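Carbonic anhydrase (Sordaria macrospora, PDB 4O1K) probably catalyses the reversible hydration of carbon dioxide to bicarbonate and a proton, as a tetrameric zinc enzyme of the beta-carbonic anhydrase family. Local coordinates at residues S59-E64 and W194-R199; A98-K103 and L179-A184; K146-I151 and V162-Y167; Q169-V174 and K215-I220. All blocks are in the same frame, centred on the assembly; numbering follows the deposited sequence. Where two conformers were deposited one is given.

Interaction 1: residues S59-E64 and W194-R199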
loop_
_atom_site.group_PDB
_atom_site.type_symbol
_atom_site.label_atom_id
_atom_site.label_comp_id
_atom_site.label_asym_id
_atom_site.label_seq_id
_atom_site.Cartn_x
_atom_site.Cartn_y
_atom_site.Cartn_z
ATOM N N SER A 59 9.091 19.782 -5.280
ATOM C CA SER A 59 8.847 21.054 -5.948
ATOM C C SER A 59 8.956 22.118 -4.854
ATOM O O SER A 59 8.781 21.811 -3.678
ATOM C CB SER A 59 7.466 21.059 -6.605
ATOM O OG SER A 59 6.424 20.975 -5.644
ATOM N N ARG A 60 9.282 23.356 -5.218
ATOM C CA ARG A 60 9.709 24.323 -4.195
ATOM C C ARG A 60 8.702 25.426 -3.873
ATOM O O ARG A 60 8.790 26.070 -2.826
ATOM C CB ARG A 60 11.045 24.961 -4.585
ATOM C CG ARG A 60 11.797 24.197 -5.646
ATOM C CD ARG A 60 13.270 24.043 -5.299
ATOM N NE ARG A 60 14.101 24.093 -6.496
ATOM C CZ ARG A 60 14.260 23.086 -7.353
ATOM N NH1 ARG A 60 15.040 23.244 -8.415
ATOM N NH2 ARG A 60 13.637 21.924 -7.167
ATOM N N ILE A 61 7.764 25.658 -4.782
ATOM C CA ILE A 61 6.764 26.697 -4.598
ATOM C C ILE A 61 5.421 25.984 -4.485
ATOM O O ILE A 61 5.144 25.091 -5.276
ATOM C CB ILE A 61 6.746 27.670 -5.818
ATOM C CG1 ILE A 61 8.066 28.440 -5.936
ATOM C CG2 ILE A 61 5.609 28.657 -5.715
ATOM C CD1 ILE A 61 8.302 29.414 -4.803
ATOM N N PRO A 62 4.593 26.372 -3.505
ATOM C CA PRO A 62 3.243 25.821 -3.314
ATOM C C PRO A 62 2.335 26.132 -4.505
ATOM O O PRO A 62 2.468 27.198 -5.108
ATOM C CB PRO A 62 2.730 26.566 -2.072
ATOM C CG PRO A 62 3.938 27.074 -1.396
ATOM C CD PRO A 62 4.940 27.353 -2.465
ATOM N N ALA A 63 1.426 25.210 -4.822
ATOM C CA ALA A 63 0.472 25.371 -5.920
ATOM C C ALA A 63 -0.280 26.688 -5.864
ATOM O O ALA A 63 -0.564 27.314 -6.899
ATOM C CB ALA A 63 -0.523 24.230 -5.887
ATOM N N GLU A 64 -0.619 27.075 -4.638
ATOM C CA GLU A 64 -1.427 28.251 -4.364
ATOM C C GLU A 64 -0.696 29.505 -4.822
ATOM O O GLU A 64 -1.306 30.462 -5.309
ATOM C CB GLU A 64 -1.746 28.308 -2.863
ATOM C CG GLU A 64 -2.811 27.283 -2.386
ATOM C CD GLU A 64 -2.234 26.018 -1.748
ATOM O OE1 GLU A 64 -2.896 25.449 -0.842
ATOM O OE2 GLU A 64 -1.132 25.578 -2.156
ATOM N N TRP A 194 0.152 19.495 -16.106
ATOM C CA TRP A 194 0.936 20.724 -16.223
ATOM C C TRP A 194 2.339 20.463 -15.725
ATOM O O TRP A 194 2.595 19.442 -15.055
ATOM C CB TRP A 194 0.293 21.829 -15.388
ATOM C CG TRP A 194 -1.107 22.265 -15.813
ATOM C CD1 TRP A 194 -1.736 22.022 -17.012
ATOM C CD2 TRP A 194 -2.040 23.024 -15.019
ATOM N NE1 TRP A 194 -3.003 22.604 -17.007
ATOM C CE2 TRP A 194 -3.211 23.209 -15.793
ATOM C CE3 TRP A 194 -2.000 23.562 -13.723
ATOM C CZ2 TRP A 194 -4.327 23.927 -15.314
ATOM C CZ3 TRP A 194 -3.113 24.270 -13.250
ATOM C CH2 TRP A 194 -4.259 24.434 -14.040
ATOM N N VAL A 195 3.273 21.348 -16.071
ATOM C CA VAL A 195 4.637 21.189 -15.601
ATOM C C VAL A 195 5.144 22.568 -15.231
ATOM O O VAL A 195 4.997 23.501 -16.024
ATOM C CB VAL A 195 5.567 20.588 -16.670
ATOM C CG1 VAL A 195 6.973 20.419 -16.091
ATOM C CG2 VAL A 195 5.069 19.245 -17.121
ATOM N N PHE A 196 5.696 22.698 -14.023
ATOM C CA PHE A 196 6.254 23.955 -13.533
ATOM C C PHE A 196 7.736 24.007 -13.831
ATOM O O PHE A 196 8.427 22.967 -13.804
ATOM C CB PHE A 196 6.002 24.096 -12.021
ATOM C CG PHE A 196 6.595 25.324 -11.422
ATOM C CD1 PHE A 196 6.044 26.576 -11.676
ATOM C CD2 PHE A 196 7.696 25.234 -10.579
ATOM C CE1 PHE A 196 6.596 27.724 -11.109
ATOM C CE2 PHE A 196 8.258 26.381 -10.014
ATOM C CZ PHE A 196 7.708 27.623 -10.285
ATOM N N ASN A 197 8.230 25.216 -14.108
ATOM C CA ASN A 197 9.603 25.410 -14.528
ATOM C C ASN A 197 10.212 26.414 -13.552
ATOM O O ASN A 197 9.874 27.621 -13.590
ATOM C CB ASN A 197 9.636 25.994 -15.957
ATOM C CG ASN A 197 11.032 25.992 -16.568
ATOM O OD1 ASN A 197 12.032 25.754 -15.888
ATOM N ND2 ASN A 197 11.102 26.265 -17.860
ATOM N N PHE A 198 11.095 25.930 -12.683
ATOM C CA PHE A 198 11.694 26.740 -11.628
ATOM C C PHE A 198 12.603 27.834 -12.193
ATOM O O PHE A 198 12.990 28.754 -11.467
ATOM C CB PHE A 198 12.517 25.838 -10.706
ATOM C CG PHE A 198 13.708 25.222 -11.389
ATOM C CD1 PHE A 198 13.604 23.995 -12.024
ATOM C CD2 PHE A 198 14.929 25.883 -11.416
ATOM C CE1 PHE A 198 14.698 23.429 -12.664
ATOM C CE2 PHE A 198 16.032 25.328 -12.056
ATOM C CZ PHE A 198 15.916 24.098 -12.680
ATOM N N ARG A 199 12.966 27.709 -13.469
ATOM C CA ARG A 199 13.891 28.639 -14.111
ATOM C C ARG A 199 13.260 29.976 -14.465
ATOM O O ARG A 199 13.947 31.008 -14.451
ATOM C CB ARG A 199 14.477 28.007 -15.373
ATOM C CG ARG A 199 15.715 27.163 -15.111
ATOM C CD ARG A 199 15.695 25.864 -15.889
ATOM N NE ARG A 199 17.042 25.324 -16.046
ATOM C CZ ARG A 199 17.317 24.045 -16.289
ATOM N NH1 ARG A 199 18.579 23.652 -16.423
ATOM N NH2 ARG A 199 16.332 23.156 -16.393
#
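The backbones stay well apart where Arg60, in the loop leading to the helix that starts at Ala63, faces Phe198, just beyond strand 190-197: their CA atoms, the nearest pair, are 8.1 Å apart. Side chains bridge that distance. The Arg60 chain, bent at chi2 and chi3, brings its guanidinium over one face of the Phe198 ring, with Arg60 NH1 3.8 Å from Phe198 CG and placed toward the rim. This is a cation-pi contact, with Arg60 CZ 5.0 Å from the centroid of the Phe198 ring. The guanidinium is tilted 36° against the ring plane. Beside it, Ile61 CG1 meets Phe196 CZ at 4.4 Å, a looser apolar touch, and both side chains also pack on Ile66. Arg60 NE is hydrogen-bonded to the backbone O of Leu43 of the second subunit, and Phe198 packs on Ala44 of that subunit. With the Arg60 side chain about 7 Å from the zinc ion, a cation held by ring and carbonyl is consistent with tying the zinc surroundings to the interface.

Interaction 2: residues A98-K103 and L179-A184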
loop_
_atom_site.group_PDB
_atom_site.type_symbol
_atom_site.label_atom_id
_atom_site.label_comp_id
_atom_site.label_asym_id
_atom_site.label_seq_id
_atom_site.Cartn_x
_atom_site.Cartn_y
_atom_site.Cartn_z
ATOM N N ALA A 98 -11.943 13.482 -3.170
ATOM C CA ALA A 98 -12.036 14.764 -3.870
ATOM C C ALA A 98 -13.141 14.745 -4.911
ATOM O O ALA A 98 -13.884 15.724 -5.067
ATOM C CB ALA A 98 -10.697 15.119 -4.521
ATOM N N VAL A 99 -13.259 13.637 -5.634
ATOM C CA VAL A 99 -14.244 13.572 -6.716
ATOM C C VAL A 99 -15.640 13.357 -6.167
ATOM O O VAL A 99 -16.595 14.045 -6.539
ATOM C CB VAL A 99 -13.933 12.431 -7.650
ATOM C CG1 VAL A 99 -15.085 12.210 -8.592
ATOM C CG2 VAL A 99 -12.632 12.726 -8.418
ATOM N N LYS A 100 -15.765 12.384 -5.279
ATOM C CA LYS A 100 -17.092 11.962 -4.844
ATOM C C LYS A 100 -17.690 12.809 -3.726
ATOM O O LYS A 100 -18.892 13.080 -3.722
ATOM C CB LYS A 100 -17.080 10.479 -4.465
ATOM C CG LYS A 100 -17.567 9.593 -5.609
ATOM C CD LYS A 100 -17.137 8.141 -5.455
ATOM C CE LYS A 100 -17.959 7.240 -6.373
ATOM N NZ LYS A 100 -18.245 5.914 -5.737
ATOM N N HIS A 101 -16.860 13.239 -2.786
ATOM C CA HIS A 101 -17.364 13.931 -1.611
ATOM C C HIS A 101 -17.100 15.439 -1.630
ATOM O O HIS A 101 -17.915 16.218 -1.128
ATOM C CB HIS A 101 -16.817 13.262 -0.349
ATOM C CG HIS A 101 -17.163 11.805 -0.257
ATOM N ND1 HIS A 101 -18.449 11.359 -0.032
ATOM C CD2 HIS A 101 -16.394 10.693 -0.377
ATOM C CE1 HIS A 101 -18.456 10.035 -0.016
ATOM N NE2 HIS A 101 -17.222 9.608 -0.221
ATOM N N LEU A 102 -15.988 15.870 -2.224
ATOM C CA LEU A 102 -15.749 17.311 -2.371
ATOM C C LEU A 102 -16.294 17.878 -3.688
ATOM O O LEU A 102 -16.476 19.093 -3.808
ATOM C CB LEU A 102 -14.257 17.655 -2.205
ATOM C CG LEU A 102 -13.684 17.462 -0.792
ATOM C CD1 LEU A 102 -12.172 17.693 -0.750
ATOM C CD2 LEU A 102 -14.374 18.382 0.184
ATOM N N LYS A 103 -16.528 17.004 -4.675
ATOM C CA LYS A 103 -17.081 17.419 -5.973
ATOM C C LYS A 103 -16.192 18.467 -6.640
ATOM O O LYS A 103 -16.649 19.490 -7.159
ATOM C CB LYS A 103 -18.508 17.944 -5.821
ATOM C CG LYS A 103 -19.438 17.020 -5.039
ATOM C CD LYS A 103 -19.960 15.898 -5.905
ATOM C CE LYS A 103 -21.071 15.112 -5.198
ATOM N NZ LYS A 103 -21.013 13.647 -5.541
ATOM N N LEU A 179 -13.654 8.975 -11.075
ATOM C CA LEU A 179 -13.500 9.927 -12.181
ATOM C C LEU A 179 -14.456 9.621 -13.325
ATOM O O LEU A 179 -15.172 10.512 -13.805
ATOM C CB LEU A 179 -12.069 9.931 -12.734
ATOM C CG LEU A 179 -12.138 10.967 -13.860
ATOM C CD1 LEU A 179 -11.358 12.202 -13.536
ATOM C CD2 LEU A 179 -11.846 10.439 -15.259
ATOM N N GLN A 180 -14.485 8.363 -13.765
ATOM C CA GLN A 180 -15.319 8.009 -14.915
ATOM C C GLN A 180 -16.808 8.189 -14.643
ATOM O O GLN A 180 -17.537 8.741 -15.474
ATOM C CB GLN A 180 -15.040 6.575 -15.394
ATOM C CG GLN A 180 -15.792 6.263 -16.685
ATOM C CD GLN A 180 -15.572 4.852 -17.179
ATOM O OE1 GLN A 180 -16.454 4.261 -17.807
ATOM N NE2 GLN A 180 -14.389 4.307 -16.913
ATOM N N GLN A 181 -17.256 7.724 -13.482
ATOM C CA GLN A 181 -18.658 7.871 -13.097
ATOM C C GLN A 181 -19.056 9.343 -13.048
ATOM O O GLN A 181 -20.040 9.747 -13.690
ATOM C CB GLN A 181 -18.917 7.197 -11.748
ATOM C CG GLN A 181 -18.882 5.660 -11.802
ATOM C CD GLN A 181 -18.661 5.032 -10.438
ATOM O OE1 GLN A 181 -18.108 5.661 -9.532
ATOM N NE2 GLN A 181 -19.084 3.783 -10.286
ATOM N N SER A 182 -18.287 10.143 -12.310
ATOM C CA SER A 182 -18.578 11.574 -12.215
ATOM C C SER A 182 -18.585 12.232 -13.590
ATOM O O SER A 182 -19.484 13.026 -13.902
ATOM C CB SER A 182 -17.585 12.282 -11.278
ATOM O OG SER A 182 -18.031 13.605 -10.991
ATOM N N TYR A 183 -17.605 11.904 -14.426
ATOM C CA TYR A 183 -17.528 12.534 -15.737
ATOM C C TYR A 183 -18.720 12.178 -16.622
ATOM O O TYR A 183 -19.293 13.053 -17.296
ATOM C CB TYR A 183 -16.217 12.216 -16.453
ATOM C CG TYR A 183 -16.057 13.070 -17.687
ATOM C CD1 TYR A 183 -16.266 12.545 -18.960
ATOM C CD2 TYR A 183 -15.750 14.418 -17.574
ATOM C CE1 TYR A 183 -16.139 13.339 -20.087
ATOM C CE2 TYR A 183 -15.628 15.218 -18.692
ATOM C CZ TYR A 183 -15.818 14.678 -19.940
ATOM O OH TYR A 183 -15.690 15.489 -21.047
ATOM N N ALA A 184 -19.100 10.905 -16.605
ATOM C CA ALA A 184 -20.282 10.446 -17.329
ATOM C C ALA A 184 -21.518 11.241 -16.908
ATOM O O ALA A 184 -22.245 11.772 -17.750
ATOM C CB ALA A 184 -20.498 8.960 -17.085
#
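Val99, in the last turn of helix 89-100, meets the first turns of helix 177-186, and its CA lies 6.6 Å from that of Leu179. At Leu179 the contact is made by the backbone: the N atom is 4.3 Å from Val99 CG1, while the CB points away from the partner helix and the side chain packs on Ile107 and Ile191 of the sheet. A leucine suits this place because the sheet side of the helix is apolar. Gln181 comes next, directed toward the other segment. Its chain, extended beyond CG, crosses that of Lys100, and Gln181 OE1 comes to 3.5 Å from Lys100 CE. Lys100 NZ is a little farther from the same oxygen, at 3.8 Å. The amide's other end is engaged elsewhere, NE2 donating to Asp126 OD2 of the third subunit. Ser182 CB makes the nearest van der Waals approach to Val99, 3.7 Å from Val99 CG1, the branch that lies anti to the backbone N (chi1 169°). A small residue lets the helices come near here, and Ser182 OG is hydrogen-bonded to the backbone O of Phe188, which satisfies a polar atom buried here. The chemistry is therefore van der Waals packing at the buried side, with a lysine-glutamine pair at the margin, where the ammonium group and the amide oxygen, too far apart for a bond, may attract each other weakly.

Interaction 3: residues K146-I151 and V162-Y167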
loop_
_atom_site.group_PDB
_atom_site.type_symbol
_atom_site.label_atom_id
_atom_site.label_comp_id
_atom_site.label_asym_id
_atom_site.label_seq_id
_atom_site.Cartn_x
_atom_site.Cartn_y
_atom_site.Cartn_z
ATOM N N LYS A 146 11.381 3.875 -26.811
ATOM C CA LYS A 146 11.815 4.219 -28.160
ATOM C C LYS A 146 11.976 5.724 -28.321
ATOM O O LYS A 146 12.990 6.185 -28.846
ATOM C CB LYS A 146 10.788 3.735 -29.173
ATOM C CG LYS A 146 10.948 2.310 -29.629
ATOM C CD LYS A 146 9.918 2.063 -30.723
ATOM C CE LYS A 146 10.266 0.873 -31.590
ATOM N NZ LYS A 146 9.528 0.964 -32.897
ATOM N N GLU A 147 10.971 6.479 -27.882
ATOM C CA GLU A 147 10.996 7.939 -28.015
ATOM C C GLU A 147 12.102 8.524 -27.147
ATOM O O GLU A 147 12.852 9.398 -27.587
ATOM C CB GLU A 147 9.645 8.557 -27.624
ATOM C CG GLU A 147 9.701 10.074 -27.451
ATOM C CD GLU A 147 8.369 10.681 -27.009
ATOM O OE1 GLU A 147 7.387 9.930 -26.808
ATOM O OE2 GLU A 147 8.313 11.916 -26.854
ATOM N N LEU A 148 12.209 8.028 -25.916
ATOM C CA LEU A 148 13.159 8.584 -24.962
ATOM C C LEU A 148 14.611 8.305 -25.354
ATOM O O LEU A 148 15.442 9.222 -25.344
ATOM C CB LEU A 148 12.854 8.106 -23.543
ATOM C CG LEU A 148 11.631 8.785 -22.902
ATOM C CD1 LEU A 148 11.173 8.109 -21.587
ATOM C CD2 LEU A 148 11.922 10.274 -22.675
ATOM N N ASP A 149 14.905 7.055 -25.705
ATOM C CA ASP A 149 16.248 6.669 -26.110
ATOM C C ASP A 149 16.714 7.434 -27.335
ATOM O O ASP A 149 17.903 7.642 -27.512
ATOM C CB ASP A 149 16.306 5.171 -26.419
ATOM C CG ASP A 149 16.390 4.310 -25.168
ATOM O OD1 ASP A 149 16.739 4.846 -24.088
ATOM O OD2 ASP A 149 16.126 3.088 -25.284
ATOM N N ALA A 150 15.778 7.844 -28.183
ATOM C CA ALA A 150 16.124 8.588 -29.405
ATOM C C ALA A 150 16.696 9.979 -29.105
ATOM O O ALA A 150 17.490 10.513 -29.882
ATOM C CB ALA A 150 14.903 8.706 -30.312
ATOM N N ILE A 151 16.256 10.571 -27.997
ATOM C CA ILE A 151 16.734 11.876 -27.554
ATOM C C ILE A 151 18.182 11.797 -27.073
ATOM O O ILE A 151 18.469 11.231 -26.016
ATOM C CB ILE A 151 15.839 12.444 -26.433
ATOM C CG1 ILE A 151 14.377 12.499 -26.897
ATOM C CG2 ILE A 151 16.308 13.848 -26.009
ATOM C CD1 ILE A 151 13.352 12.712 -25.765
ATOM N N VAL A 162 9.958 13.825 -17.513
ATOM C CA VAL A 162 9.128 14.535 -16.538
ATOM C C VAL A 162 7.743 14.723 -17.152
ATOM O O VAL A 162 6.686 14.464 -16.486
ATOM C CB VAL A 162 9.750 15.908 -16.202
ATOM C CG1 VAL A 162 8.721 16.853 -15.613
ATOM C CG2 VAL A 162 10.926 15.734 -15.227
ATOM N N GLU A 163 7.751 15.129 -18.428
ATOM C CA GLU A 163 6.494 15.402 -19.152
ATOM C C GLU A 163 5.651 14.124 -19.341
ATOM O O GLU A 163 4.432 14.091 -19.078
ATOM C CB GLU A 163 6.805 16.044 -20.519
ATOM C CG GLU A 163 7.460 17.426 -20.380
ATOM C CD GLU A 163 7.986 17.991 -21.698
ATOM O OE1 GLU A 163 7.924 17.294 -22.731
ATOM O OE2 GLU A 163 8.464 19.143 -21.679
ATOM N N LEU A 164 6.282 13.087 -19.866
ATOM C CA LEU A 164 5.593 11.807 -20.037
ATOM C C LEU A 164 5.079 11.234 -18.731
ATOM O O LEU A 164 4.061 10.541 -18.710
ATOM C CB LEU A 164 6.512 10.804 -20.720
ATOM C CG LEU A 164 6.741 11.230 -22.184
ATOM C CD1 LEU A 164 7.888 10.446 -22.766
ATOM C CD2 LEU A 164 5.483 10.967 -22.972
ATOM N N ASN A 165 5.808 11.452 -17.642
ATOM C CA ASN A 165 5.342 11.003 -16.334
ATOM C C ASN A 165 4.065 11.738 -16.003
ATOM O O ASN A 165 3.100 11.129 -15.586
ATOM C CB ASN A 165 6.367 11.289 -15.236
ATOM C CG ASN A 165 5.968 10.692 -13.887
ATOM O OD1 ASN A 165 5.545 9.518 -13.796
ATOM N ND2 ASN A 165 6.096 11.497 -12.829
ATOM N N VAL A 166 4.055 13.058 -16.163
ATOM C CA VAL A 166 2.783 13.765 -15.935
ATOM C C VAL A 166 1.643 13.144 -16.769
ATOM O O VAL A 166 0.570 12.841 -16.232
ATOM C CB VAL A 166 2.887 15.231 -16.262
ATOM C CG1 VAL A 166 1.468 15.881 -16.204
ATOM C CG2 VAL A 166 3.775 15.905 -15.217
ATOM N N TYR A 167 1.885 12.943 -18.068
ATOM C CA TYR A 167 0.854 12.336 -18.950
ATOM C C TYR A 167 0.367 10.958 -18.433
ATOM O O TYR A 167 -0.843 10.706 -18.342
ATOM C CB TYR A 167 1.404 12.242 -20.388
ATOM C CG TYR A 167 0.617 11.346 -21.320
ATOM C CD1 TYR A 167 -0.499 11.818 -22.006
ATOM C CD2 TYR A 167 1.005 10.040 -21.523
ATOM C CE1 TYR A 167 -1.205 10.981 -22.871
ATOM C CE2 TYR A 167 0.319 9.207 -22.365
ATOM C CZ TYR A 167 -0.781 9.682 -23.037
ATOM O OH TYR A 167 -1.448 8.819 -23.878
#
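Leu148 and Leu164 reach toward each other tip to tip, joining the short helix 145-150 to the long helix 154-174. Their backbones are far apart, 9.6 Å between CA atoms, so the leucine chains have to span the interval. Leu148 CD2 lies 4.0 Å from Leu164 CD1, and Leu148 CG is almost as near to that same methyl. Each leucine has CG anti to its carbonyl carbon (chi1 -75° and -69°), which sends both chains into the space between the helices. This is the tight part: the leucines are buried among Tyr141, His144 and Leu161.

The other side is looser and more polar. Glu147, partly exposed, and Leu164 run toward each other from opposite directions, Glu147 OE1 coming no closer than 4.1 Å to Leu164 CD1. The extended glutamate chain, with CG anti to the backbone N (chi1 167°), holds the carboxylate near that methyl, and OE2 forms a salt bridge with Arg160 NE. Arg160 NH1 also bridges to Glu163 OE1. Glu147 OE2 and Glu163 OE1 are 6.8 Å apart, and the arginine between them probably eases their mutual repulsion. Helices 145-150 and 154-174, joined by a short connection and running roughly antiparallel, form a helical hairpin with leucines inside and charged residues on the outer side; helix 154-174 packs on the sheet through Val162 and Val166 against Val195 of strand 190-197.

Interaction 4: residues Q169-V174 and K215-I220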
loop_
_atom_site.group_PDB
_atom_site.type_symbol
_atom_site.label_atom_id
_atom_site.label_comp_id
_atom_site.label_asym_id
_atom_site.label_seq_id
_atom_site.Cartn_x
_atom_site.Cartn_y
_atom_site.Cartn_z
ATOM N N GLN A 169 0.578 9.703 -15.361
ATOM C CA GLN A 169 -0.152 9.809 -14.089
ATOM C C GLN A 169 -1.553 10.369 -14.316
ATOM O O GLN A 169 -2.519 9.988 -13.626
ATOM C CB GLN A 169 0.613 10.613 -13.017
ATOM C CG GLN A 169 2.057 10.114 -12.728
ATOM C CD GLN A 169 2.175 8.605 -12.592
ATOM O OE1 GLN A 169 1.406 7.982 -11.860
ATOM N NE2 GLN A 169 3.147 8.008 -13.300
ATOM N N CYS A 170 -1.686 11.256 -15.302
ATOM C CA CYS A 170 -3.034 11.662 -15.722
ATOM C C CYS A 170 -3.873 10.461 -16.232
ATOM O O CYS A 170 -5.056 10.318 -15.881
ATOM C CB CYS A 170 -2.945 12.691 -16.827
ATOM S SG CYS A 170 -2.420 14.302 -16.214
ATOM N N ARG A 171 -3.276 9.647 -17.101
ATOM C CA ARG A 171 -3.950 8.423 -17.534
ATOM C C ARG A 171 -4.389 7.607 -16.319
ATOM O O ARG A 171 -5.515 7.112 -16.287
ATOM C CB ARG A 171 -3.049 7.574 -18.447
ATOM C CG ARG A 171 -2.793 8.185 -19.835
ATOM C CD ARG A 171 -2.102 7.157 -20.754
ATOM N NE ARG A 171 -2.932 5.968 -20.967
ATOM C CZ ARG A 171 -2.685 4.768 -20.441
ATOM N NH1 ARG A 171 -1.611 4.573 -19.680
ATOM N NH2 ARG A 171 -3.500 3.747 -20.688
ATOM N N ASN A 172 -3.511 7.437 -15.325
ATOM C CA ASN A 172 -3.897 6.678 -14.117
ATOM C C ASN A 172 -5.034 7.297 -13.324
ATOM O O ASN A 172 -5.807 6.568 -12.686
ATOM C CB ASN A 172 -2.701 6.464 -13.186
ATOM C CG ASN A 172 -1.588 5.656 -13.846
ATOM O OD1 ASN A 172 -1.800 5.002 -14.861
ATOM N ND2 ASN A 172 -0.395 5.727 -13.274
ATOM N N VAL A 173 -5.139 8.635 -13.333
ATOM C CA VAL A 173 -6.311 9.264 -12.696
ATOM C C VAL A 173 -7.572 8.897 -13.481
ATOM O O VAL A 173 -8.613 8.556 -12.882
ATOM C CB VAL A 173 -6.203 10.807 -12.638
ATOM C CG1 VAL A 173 -7.517 11.401 -12.113
ATOM C CG2 VAL A 173 -5.089 11.218 -11.717
ATOM N N VAL A 174 -7.468 8.901 -14.807
ATOM C CA VAL A 174 -8.662 8.578 -15.628
ATOM C C VAL A 174 -9.214 7.156 -15.460
ATOM O O VAL A 174 -10.427 6.892 -15.665
ATOM C CB VAL A 174 -8.410 8.902 -17.103
ATOM C CG1 VAL A 174 -9.602 8.539 -17.995
ATOM C CG2 VAL A 174 -8.142 10.359 -17.244
ATOM N N LYS A 215 -11.390 7.420 -23.776
ATOM C CA LYS A 215 -11.902 6.482 -24.774
ATOM C C LYS A 215 -11.031 5.226 -24.883
ATOM O O LYS A 215 -11.556 4.112 -25.000
ATOM C CB LYS A 215 -12.045 7.153 -26.138
ATOM C CG LYS A 215 -12.833 6.313 -27.123
ATOM C CD LYS A 215 -12.653 6.805 -28.552
ATOM C CE LYS A 215 -13.513 6.000 -29.522
ATOM N NZ LYS A 215 -13.531 6.597 -30.896
ATOM N N ASP A 216 -9.710 5.406 -24.832
ATOM C CA ASP A 216 -8.762 4.284 -24.896
ATOM C C ASP A 216 -8.901 3.340 -23.714
ATOM O O ASP A 216 -8.895 2.114 -23.874
ATOM C CB ASP A 216 -7.325 4.796 -24.933
ATOM C CG ASP A 216 -7.007 5.528 -26.207
ATOM O OD1 ASP A 216 -7.960 5.918 -26.922
ATOM O OD2 ASP A 216 -5.805 5.716 -26.492
ATOM N N ILE A 217 -9.006 3.922 -22.521
ATOM C CA ILE A 217 -9.218 3.158 -21.305
ATOM C C ILE A 217 -10.571 2.441 -21.332
ATOM O O ILE A 217 -10.701 1.340 -20.801
ATOM C CB ILE A 217 -9.093 4.058 -20.064
ATOM C CG1 ILE A 217 -7.641 4.486 -19.884
ATOM C CG2 ILE A 217 -9.553 3.333 -18.814
ATOM C CD1 ILE A 217 -7.453 5.683 -18.963
ATOM N N GLN A 218 -11.569 3.042 -21.984
ATOM C CA GLN A 218 -12.916 2.471 -21.983
ATOM C C GLN A 218 -13.077 1.206 -22.838
ATOM O O GLN A 218 -14.085 0.522 -22.729
ATOM C CB GLN A 218 -13.955 3.527 -22.392
ATOM C CG GLN A 218 -14.316 4.486 -21.241
ATOM C CD GLN A 218 -15.333 5.534 -21.655
ATOM O OE1 GLN A 218 -15.266 6.083 -22.757
ATOM N NE2 GLN A 218 -16.284 5.814 -20.768
ATOM N N LYS A 219 -12.095 0.900 -23.679
ATOM C CA LYS A 219 -12.170 -0.273 -24.546
ATOM C C LYS A 219 -12.435 -1.582 -23.786
ATOM O O LYS A 219 -13.115 -2.476 -24.296
ATOM C CB LYS A 219 -10.912 -0.357 -25.405
ATOM C CG LYS A 219 -10.754 0.888 -26.288
ATOM C CD LYS A 219 -9.645 0.764 -27.310
ATOM C CE LYS A 219 -9.906 1.704 -28.476
ATOM N NZ LYS A 219 -11.152 1.333 -29.211
ATOM N N ILE A 220 -11.936 -1.668 -22.557
ATOM C CA ILE A 220 -12.195 -2.822 -21.699
ATOM C C ILE A 220 -12.807 -2.444 -20.338
ATOM O O ILE A 220 -13.204 -3.324 -19.561
ATOM C CB ILE A 220 -10.915 -3.640 -21.469
ATOM C CG1 ILE A 220 -9.777 -2.722 -21.013
ATOM C CG2 ILE A 220 -10.527 -4.359 -22.743
ATOM C CD1 ILE A 220 -8.677 -3.438 -20.219
#
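Ile217 reaches across from helix 210-218 to the end of helix 154-174, and its CD1 does most of the touching. That methyl sits 3.7 Å from Val174 CG1 and 3.6 Å from the backbone O of Arg171, one turn earlier. The chain gets there because CG1 is anti to the carbonyl carbon (chi1 -69°) and the rest is extended. An isoleucine suits the place because its longer branch ends in a single methyl that reaches both Val174 and the Arg171 carbonyl. Arg171 NH2 comes obliquely to 4.3 Å from Ile217 CG1, while Arg171 NH1 forms a salt bridge with Glu168 OE1. Farther out, Val174 packs on Phe210, Ile213 and Leu214 of the same partner helix. The carbonyl O of Ile217 accepts from Arg142 NH2 of the third subunit, placing the contact beside a subunit interface. Helix 154-174 covers the sheet, with Cys170, Val173 and Val174 on Ile191, and the C-terminal helix 210-218 packs against its last turns, helix upon helix in an alpha/beta fold.

How the interactions relate
Along the chain, interaction 3 falls within the sequence spans of interactions 1 and 2 and closes before interaction 4 opens; both 3 and 4 use helix 154-174, with centres 18 Å apart. Interactions 2 and 4 alternate in sequence and touch, Leu179 packing against Val173 and Val174 and Gln180 OE1 sharing a weak hydrogen bond with Gln218 NE2. Interactions 1 and 4 also alternate, their centres 26 Å apart, yet interaction 1 meets interaction 3 through Val195 against Val162 and Val166. Interactions 2, 3 and 4 tie helices to one another about the sheet, and interaction 1 joins the end of strand 190-197 to the loop beside the zinc site. Three of them, all but interaction 3, border neighbouring subunits.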